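Local coordinates for protein alpha-1,2-mannosidase (Bacteroides thetaiotaomicron, PDB 2WW2) that is a calcium-dependent glycoside hydrolase of family GH92, an inverting alpha-mannosidase of a human gut bacterium, at residues Leu14-Glu18 against Tyr54-Asp58; Leu97-Ser101 against Tyr112-Asn118; Glu282-Thr286 against Asp612-Ser617. All coordinates share one frame; numbering follows the deposited sequence.

Interaction 1: residues Leu14-Glu18 against Tyr54-Asp58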
loop_
_atom_site.group_PDB
_atom_site.type_symbol
_atom_site.label_atom_id
_atom_site.label_comp_id
_atom_site.label_asym_id
_atom_site.label_seq_id
_atom_site.Cartn_x
_atom_site.Cartn_y
_atom_site.Cartn_z
ATOM N N LEU A 14 14.710 -10.037 26.923
ATOM C CA LEU A 14 13.942 -8.896 26.399
ATOM C C LEU A 14 13.936 -8.793 24.875
ATOM O O LEU A 14 13.388 -7.829 24.320
ATOM C CB LEU A 14 14.492 -7.603 26.971
ATOM C CG LEU A 14 14.201 -7.438 28.451
ATOM C CD1 LEU A 14 14.960 -6.236 29.020
ATOM C CD2 LEU A 14 12.687 -7.302 28.674
ATOM N N MET A 15 14.540 -9.763 24.193
ATOM C CA MET A 15 14.538 -9.748 22.733
ATOM C C MET A 15 13.116 -9.680 22.218
ATOM O O MET A 15 12.289 -10.504 22.593
ATOM C CB MET A 15 15.201 -10.993 22.156
ATOM C CG MET A 15 15.027 -11.111 20.643
ATOM S SD MET A 15 15.883 -12.511 19.909
ATOM C CE MET A 15 15.080 -12.631 18.308
ATOM N N GLY A 16 12.837 -8.718 21.347
ATOM C CA GLY A 16 11.494 -8.583 20.759
ATOM C C GLY A 16 10.426 -8.092 21.745
ATOM O O GLY A 16 9.233 -8.079 21.428
ATOM N N THR A 17 10.831 -7.674 22.943
ATOM C CA THR A 17 9.852 -7.132 23.896
ATOM C C THR A 17 9.052 -5.941 23.308
ATOM O O THR A 17 7.914 -5.673 23.717
ATOM C CB THR A 17 10.497 -6.758 25.254
ATOM O OG1 THR A 17 9.470 -6.552 26.226
ATOM C CG2 THR A 17 11.358 -5.482 25.148
ATOM N N GLU A 18 9.643 -5.221 22.355
ATOM C CA GLU A 18 8.931 -4.133 21.661
ATOM C C GLU A 18 8.468 -4.555 20.256
ATOM O O GLU A 18 7.952 -3.728 19.491
ATOM C CB GLU A 18 9.825 -2.898 21.528
ATOM C CG GLU A 18 10.222 -2.247 22.850
ATOM C CD GLU A 18 10.979 -0.940 22.632
ATOM O OE1 GLU A 18 12.201 -0.979 22.394
ATOM O OE2 GLU A 18 10.355 0.135 22.702
ATOM N N TYR A 54 4.358 -6.915 31.471
ATOM C CA TYR A 54 5.590 -6.139 31.453
ATOM C C TYR A 54 5.614 -5.414 30.117
ATOM O O TYR A 54 5.610 -6.052 29.066
ATOM C CB TYR A 54 6.828 -7.051 31.606
ATOM C CG TYR A 54 8.176 -6.334 31.487
ATOM C CD1 TYR A 54 8.857 -5.889 32.620
ATOM C CD2 TYR A 54 8.769 -6.120 30.236
ATOM C CE1 TYR A 54 10.100 -5.234 32.515
ATOM C CE2 TYR A 54 10.011 -5.465 30.120
ATOM C CZ TYR A 54 10.663 -5.031 31.253
ATOM O OH TYR A 54 11.880 -4.397 31.131
ATOM N N THR A 55 5.640 -4.082 30.175
ATOM C CA THR A 55 5.698 -3.241 28.992
ATOM C C THR A 55 7.011 -2.465 29.048
ATOM O O THR A 55 7.248 -1.688 29.978
ATOM C CB THR A 55 4.458 -2.312 28.964
ATOM O OG1 THR A 55 3.296 -3.121 28.741
ATOM C CG2 THR A 55 4.559 -1.239 27.878
ATOM N N TYR A 56 7.879 -2.715 28.072
ATOM C CA TYR A 56 9.221 -2.165 28.086
ATOM C C TYR A 56 9.224 -0.637 28.191
ATOM O O TYR A 56 10.099 -0.065 28.838
ATOM C CB TYR A 56 9.991 -2.614 26.846
ATOM C CG TYR A 56 11.441 -2.219 26.885
ATOM C CD1 TYR A 56 12.368 -2.962 27.619
ATOM C CD2 TYR A 56 11.887 -1.086 26.210
ATOM C CE1 TYR A 56 13.688 -2.597 27.656
ATOM C CE2 TYR A 56 13.213 -0.714 26.245
ATOM C CZ TYR A 56 14.113 -1.465 26.971
ATOM O OH TYR A 56 15.445 -1.080 27.001
ATOM N N THR A 57 8.249 0.030 27.580
ATOM C CA THR A 57 8.229 1.493 27.611
ATOM C C THR A 57 7.660 2.061 28.928
ATOM O O THR A 57 7.674 3.270 29.134
ATOM C CB THR A 57 7.445 2.087 26.414
ATOM O OG1 THR A 57 6.155 1.474 26.355
ATOM C CG2 THR A 57 8.188 1.833 25.087
ATOM N N ASP A 58 7.140 1.203 29.808
ATOM C CA ASP A 58 6.616 1.689 31.082
ATOM C C ASP A 58 7.743 1.693 32.112
ATOM O O ASP A 58 8.601 0.809 32.099
ATOM C CB ASP A 58 5.376 0.891 31.526
ATOM C CG ASP A 58 4.131 1.262 30.698
ATOM O OD1 ASP A 58 4.071 2.386 30.153
ATOM O OD2 ASP A 58 3.207 0.454 30.564
HETATM O O HOH W 1 7.181 -4.784 26.344
#
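Y56 meets L14 and T17 of the turn L14-T17, and E18 just after it. L14 approaches at the ring edge, its CD1 4.1 Å from Y56 CE1. The methyl CG2 of T17 sits 3.6 Å from Y56 CB and reaches on to CG and CD1, the two side chains running at about a right angle. E18 lies on the other side of the ring from Y56 CD1, with its CD 3.7 Å from Y56 CD2, and its carboxylate is turned 38° from the ring plane. L14 is shared between two rings: while CD1 serves Y56, its second methyl, CD2, packs 3.6 Å from CE2 of Y54. With CG anti to the backbone N (chi1 -173°), Y56 extends its ring along this row of side chains. T17 OG1 is hydrogen-bonded to T28, E18 OE1 to S619 and Y54 OH to E105. The backbones are joined by water 1, which donates to T17 O at 2.9 Å and accepts from Y56 N at 2.8 Å. H102 stacks on the Y56 ring, and Y56 OH hydrogen-bonds a methylpentanediol, probably from the crystallisation liquor. The contact pairs a type II turn, L14-T17, with a type I turn, T55-D58, two loops of the GH92 N-terminal region that flank strand 40-44 and pack near H102 and E105, which bind a sodium ion.

Interaction 2: residues Leu97-Ser101 against Tyr112-Asn118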
loop_
_atom_site.group_PDB
_atom_site.type_symbol
_atom_site.label_atom_id
_atom_site.label_comp_id
_atom_site.label_asym_id
_atom_site.label_seq_id
_atom_site.Cartn_x
_atom_site.Cartn_y
_atom_site.Cartn_z
ATOM N N LEU A 97 3.626 1.666 42.592
ATOM C CA LEU A 97 4.214 2.092 41.338
ATOM C C LEU A 97 5.558 2.688 41.669
ATOM O O LEU A 97 5.619 3.796 42.170
ATOM C CB LEU A 97 3.362 3.195 40.706
ATOM C CG LEU A 97 2.050 2.866 39.998
ATOM C CD1 LEU A 97 2.214 1.818 38.931
ATOM C CD2 LEU A 97 1.000 2.477 41.015
ATOM N N VAL A 98 6.639 1.977 41.382
ATOM C CA VAL A 98 7.941 2.438 41.806
ATOM C C VAL A 98 8.821 2.651 40.579
ATOM O O VAL A 98 9.031 1.713 39.796
ATOM C CB VAL A 98 8.612 1.416 42.735
ATOM C CG1 VAL A 98 9.941 1.980 43.259
ATOM C CG2 VAL A 98 7.673 1.054 43.886
ATOM N N PRO A 99 9.327 3.882 40.405
ATOM C CA PRO A 99 10.088 4.202 39.197
ATOM C C PRO A 99 11.460 3.510 39.146
ATOM O O PRO A 99 12.147 3.407 40.171
ATOM C CB PRO A 99 10.242 5.742 39.234
ATOM C CG PRO A 99 9.739 6.200 40.575
ATOM C CD PRO A 99 9.049 5.046 41.268
ATOM N N PHE A 100 11.839 3.067 37.950
ATOM C CA PHE A 100 13.144 2.437 37.707
ATOM C C PHE A 100 13.604 2.773 36.288
ATOM O O PHE A 100 12.795 3.136 35.427
ATOM C CB PHE A 100 13.069 0.907 37.886
ATOM C CG PHE A 100 12.309 0.201 36.797
ATOM C CD1 PHE A 100 12.990 -0.428 35.756
ATOM C CD2 PHE A 100 10.917 0.153 36.817
ATOM C CE1 PHE A 100 12.295 -1.064 34.724
ATOM C CE2 PHE A 100 10.210 -0.482 35.803
ATOM C CZ PHE A 100 10.901 -1.117 34.765
ATOM N N SER A 101 14.900 2.629 36.047
ATOM C CA SER A 101 15.473 2.845 34.718
ATOM C C SER A 101 15.987 1.530 34.166
ATOM O O SER A 101 16.539 0.711 34.920
ATOM C CB SER A 101 16.642 3.829 34.831
ATOM O OG SER A 101 17.352 3.875 33.617
ATOM N N TYR A 112 16.888 -12.016 37.419
ATOM C CA TYR A 112 16.503 -10.667 37.062
ATOM C C TYR A 112 16.858 -9.739 38.219
ATOM O O TYR A 112 16.478 -9.995 39.371
ATOM C CB TYR A 112 14.995 -10.613 36.788
ATOM C CG TYR A 112 14.498 -9.211 36.455
ATOM C CD1 TYR A 112 14.389 -8.782 35.132
ATOM C CD2 TYR A 112 14.152 -8.320 37.466
ATOM C CE1 TYR A 112 13.939 -7.482 34.819
ATOM C CE2 TYR A 112 13.687 -7.026 37.171
ATOM C CZ TYR A 112 13.580 -6.624 35.854
ATOM O OH TYR A 112 13.138 -5.358 35.577
ATOM N N SER A 113 17.608 -8.676 37.922
ATOM C CA SER A 113 18.025 -7.726 38.955
ATOM C C SER A 113 17.613 -6.310 38.512
ATOM O O SER A 113 17.723 -5.965 37.334
ATOM C CB SER A 113 19.543 -7.805 39.163
ATOM O OG SER A 113 20.000 -6.825 40.091
ATOM N N VAL A 114 17.101 -5.512 39.439
ATOM C CA VAL A 114 16.763 -4.118 39.129
ATOM C C VAL A 114 17.039 -3.258 40.357
ATOM O O VAL A 114 16.878 -3.716 41.500
ATOM C CB VAL A 114 15.299 -3.986 38.652
ATOM C CG1 VAL A 114 14.330 -4.370 39.786
ATOM C CG2 VAL A 114 14.998 -2.573 38.136
ATOM N N THR A 115 17.495 -2.031 40.130
ATOM C CA THR A 115 17.647 -1.063 41.213
ATOM C C THR A 115 16.719 0.092 40.900
ATOM O O THR A 115 16.767 0.677 39.799
ATOM C CB THR A 115 19.091 -0.574 41.307
ATOM O OG1 THR A 115 19.940 -1.712 41.477
ATOM C CG2 THR A 115 19.286 0.411 42.480
ATOM N N PHE A 116 15.830 0.387 41.838
ATOM C CA PHE A 116 14.867 1.446 41.644
ATOM C C PHE A 116 15.512 2.807 41.798
ATOM O O PHE A 116 16.641 2.921 42.292
ATOM C CB PHE A 116 13.675 1.238 42.598
ATOM C CG PHE A 116 12.943 -0.055 42.336
ATOM C CD1 PHE A 116 11.968 -0.117 41.358
ATOM C CD2 PHE A 116 13.261 -1.215 43.047
ATOM C CE1 PHE A 116 11.294 -1.302 41.100
ATOM C CE2 PHE A 116 12.598 -2.411 42.795
ATOM C CZ PHE A 116 11.610 -2.452 41.813
ATOM N N ASN A 117 14.813 3.847 41.354
ATOM C CA ASN A 117 15.373 5.194 41.452
ATOM C C ASN A 117 15.675 5.577 42.899
ATOM O O ASN A 117 16.576 6.378 43.146
ATOM C CB ASN A 117 14.424 6.242 40.821
ATOM C CG ASN A 117 14.343 6.142 39.292
ATOM O OD1 ASN A 117 15.003 5.302 38.661
ATOM N ND2 ASN A 117 13.509 7.003 38.689
ATOM N N ASN A 118 14.934 5.011 43.855
ATOM C CA ASN A 118 15.151 5.349 45.270
ATOM C C ASN A 118 16.320 4.563 45.884
ATOM O O ASN A 118 16.606 4.689 47.073
ATOM C CB ASN A 118 13.874 5.145 46.108
ATOM C CG ASN A 118 13.392 3.700 46.092
ATOM O OD1 ASN A 118 14.121 2.812 45.671
ATOM N ND2 ASN A 118 12.162 3.459 46.547
HETATM O O HOH W 2 12.164 4.552 42.954
HETATM O O HOH W 3 16.535 2.934 38.391
#
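F100 spans two residues of the facing strand: its CD1 rests 3.8 Å from V114 CG2, while its CB touches F116 CD1. The CG of F100 stands between its own backbone N and carbonyl carbon (chi1 71°), and from there the ring crosses the V114 side chain at about a right angle. N117 is the second large contributor. Its backbone N donates to P99 O at 2.9 Å in a nearly straight bond (179°). Its amide ND2 lies 3.5 Å from P99 CB. Water 3 donates to N117 OD1 and to T115 O and accepts from S101 N, bridging the segments where they splay apart. The ring of F116 has P99 O at its edge, in plane, and V98 CG1 presses 3.5 Å from its CD1. The short strand segments run at 117° to each other. These are the two arms of the hairpin 98-108 and 111-116. Strand 60-67 borders the first arm, strand 121-126 pairs with the second, and M61 and M83, the latter from strand 80-86, add to the packing around F116.

Interaction 3: residues Glu282-Thr286 against Asp612-Ser617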
loop_
_atom_site.group_PDB
_atom_site.type_symbol
_atom_site.label_atom_id
_atom_site.label_comp_id
_atom_site.label_asym_id
_atom_site.label_seq_id
_atom_site.Cartn_x
_atom_site.Cartn_y
_atom_site.Cartn_z
ATOM N N GLU A 282 26.262 -10.881 17.622
ATOM C CA GLU A 282 24.832 -10.602 17.398
ATOM C C GLU A 282 24.064 -11.869 16.956
ATOM O O GLU A 282 22.944 -12.145 17.435
ATOM C CB GLU A 282 24.689 -9.460 16.399
ATOM C CG GLU A 282 23.289 -9.237 15.886
ATOM C CD GLU A 282 22.311 -8.751 16.940
ATOM O OE1 GLU A 282 22.709 -8.414 18.071
ATOM O OE2 GLU A 282 21.106 -8.721 16.620
ATOM N N GLN A 283 24.669 -12.639 16.058
ATOM C CA GLN A 283 24.083 -13.911 15.633
ATOM C C GLN A 283 23.956 -14.917 16.783
ATOM O O GLN A 283 22.950 -15.608 16.913
ATOM C CB GLN A 283 24.914 -14.508 14.481
ATOM C CG GLN A 283 24.786 -13.704 13.156
ATOM C CD GLN A 283 25.715 -14.214 12.057
ATOM O OE1 GLN A 283 26.854 -14.618 12.319
ATOM N NE2 GLN A 283 25.236 -14.185 10.813
ATOM N N LEU A 284 25.004 -15.040 17.595
ATOM C CA LEU A 284 24.968 -15.942 18.740
ATOM C C LEU A 284 23.863 -15.495 19.729
ATOM O O LEU A 284 23.126 -16.312 20.278
ATOM C CB LEU A 284 26.350 -15.954 19.437
ATOM C CG LEU A 284 27.476 -16.593 18.591
ATOM C CD1 LEU A 284 28.879 -16.284 19.113
ATOM C CD2 LEU A 284 27.270 -18.103 18.556
ATOM N N ARG A 285 23.769 -14.196 19.975
ATOM C CA ARG A 285 22.679 -13.699 20.842
ATOM C C ARG A 285 21.303 -14.010 20.271
ATOM O O ARG A 285 20.392 -14.416 21.003
ATOM C CB ARG A 285 22.842 -12.199 21.100
ATOM C CG ARG A 285 24.083 -11.922 21.966
ATOM C CD ARG A 285 24.159 -10.484 22.378
ATOM N NE ARG A 285 24.129 -9.591 21.240
ATOM C CZ ARG A 285 25.148 -8.821 20.866
ATOM N NH1 ARG A 285 26.289 -8.845 21.553
ATOM N NH2 ARG A 285 25.018 -8.030 19.796
ATOM N N THR A 286 21.148 -13.838 18.972
ATOM C CA THR A 286 19.832 -14.081 18.365
ATOM C C THR A 286 19.487 -15.549 18.504
ATOM O O THR A 286 18.409 -15.904 18.970
ATOM C CB THR A 286 19.818 -13.647 16.889
ATOM O OG1 THR A 286 20.226 -12.274 16.805
ATOM C CG2 THR A 286 18.393 -13.768 16.304
ATOM N N ASP A 612 19.035 -12.647 8.099
ATOM C CA ASP A 612 19.816 -11.413 8.230
ATOM C C ASP A 612 18.920 -10.192 8.432
ATOM O O ASP A 612 19.261 -9.288 9.186
ATOM C CB ASP A 612 20.677 -11.179 6.983
ATOM C CG ASP A 612 21.906 -12.097 6.913
ATOM O OD1 ASP A 612 22.262 -12.767 7.913
ATOM O OD2 ASP A 612 22.532 -12.141 5.828
ATOM N N LYS A 613 17.785 -10.143 7.743
ATOM C CA LYS A 613 17.015 -8.892 7.692
ATOM C C LYS A 613 15.851 -8.761 8.671
ATOM O O LYS A 613 15.470 -7.645 9.014
ATOM C CB LYS A 613 16.553 -8.622 6.260
ATOM C CG LYS A 613 17.715 -8.087 5.439
ATOM C CD LYS A 613 17.607 -8.394 3.984
ATOM C CE LYS A 613 18.755 -7.637 3.265
ATOM N NZ LYS A 613 18.716 -7.875 1.828
ATOM N N LEU A 614 15.304 -9.881 9.131
ATOM C CA LEU A 614 14.112 -9.849 9.971
ATOM C C LEU A 614 14.348 -10.209 11.438
ATOM O O LEU A 614 13.381 -10.403 12.200
ATOM C CB LEU A 614 13.062 -10.790 9.394
ATOM C CG LEU A 614 12.549 -10.385 8.008
ATOM C CD1 LEU A 614 11.380 -11.269 7.662
ATOM C CD2 LEU A 614 12.141 -8.893 7.972
ATOM N N TYR A 615 15.618 -10.287 11.836
ATOM C CA TYR A 615 15.956 -10.651 13.215
ATOM C C TYR A 615 17.090 -9.809 13.768
ATOM O O TYR A 615 18.041 -9.441 13.053
ATOM C CB TYR A 615 16.392 -12.125 13.314
ATOM C CG TYR A 615 15.282 -13.113 13.126
ATOM C CD1 TYR A 615 14.524 -13.540 14.203
ATOM C CD2 TYR A 615 14.964 -13.595 11.857
ATOM C CE1 TYR A 615 13.494 -14.440 14.028
ATOM C CE2 TYR A 615 13.940 -14.480 11.673
ATOM C CZ TYR A 615 13.202 -14.902 12.749
ATOM O OH TYR A 615 12.172 -15.808 12.553
ATOM N N ASN A 616 16.983 -9.497 15.049
ATOM C CA ASN A 616 18.150 -9.095 15.822
ATOM C C ASN A 616 17.920 -9.474 17.286
ATOM O O ASN A 616 16.853 -9.978 17.643
ATOM C CB ASN A 616 18.477 -7.607 15.637
ATOM C CG ASN A 616 17.397 -6.709 16.163
ATOM O OD1 ASN A 616 17.168 -6.630 17.372
ATOM N ND2 ASN A 616 16.728 -6.002 15.254
ATOM N N SER A 617 18.919 -9.262 18.133
ATOM C CA SER A 617 18.823 -9.755 19.491
ATOM C C SER A 617 18.298 -8.711 20.476
ATOM O O SER A 617 18.228 -8.988 21.678
ATOM C CB SER A 617 20.201 -10.246 19.966
ATOM O OG SER A 617 21.051 -9.125 20.192
HETATM O O HOH W 4 20.792 -9.152 13.295
HETATM O O HOH W 5 22.569 -12.931 10.593
#
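The R285 guanidinium has the backbone N of E282 over one face, 3.8 Å above the plane and offset toward the rim, while E282 OE1 and S617 OG come to its edge. E282 and R285, one turn apart on helix 281-294, bind the loop after helix 600-613 in the GH92 catalytic region. The carboxylate of E282 takes S617 with both oxygens, each on its syn side. OE1 accepts from S617 OG at 2.8 Å, 33° out of the carboxylate plane, and OE2 from S617 N at 2.7 Å. Bending at chi2 (67°) brings the carboxylate round to the loop. The anti lone pair of OE1 is left for R285 NH2, a salt bridge that probably keeps the carboxylate charged. S617 OG, a donor to E282, accepts from R285 NE at 3.3 Å. Replacing E282 by an alanine is likely to leave S617 N and OG without their acceptors and R285 NH2 without its charge partner, the guanidinium then held here by its longer bond to S617 OG. Water 5 links Q283 NE2 to D612 OD1, while Q283 OE1 accepts from T280 N. T286 OG1 donates to E282 O at 2.8 Å, reaching that oxygen from the face opposite T286 N.

The three contacts follow one another along the chain without interleaving. Interactions 1 and 2 both belong to the GH92 N-terminal region, their centres 15 Å apart, and they touch where D58 O lies 4.0 Å from F100 CZ. Interaction 3, in the catalytic region, spans the longest sequence interval, yet its centre is 17 Å from that of interaction 1. The junction is M15: its CE meets N616 O, T286 CG2 and Y615 CD1, so segment 14-18 packs against the helix and loop of interaction 3, while L14, T17 and E18 meet 54-58. Interactions 2 and 3 stay about 14 Å apart at their nearest atoms. Interaction 1 therefore links the N-terminal strands to the helical catalytic part.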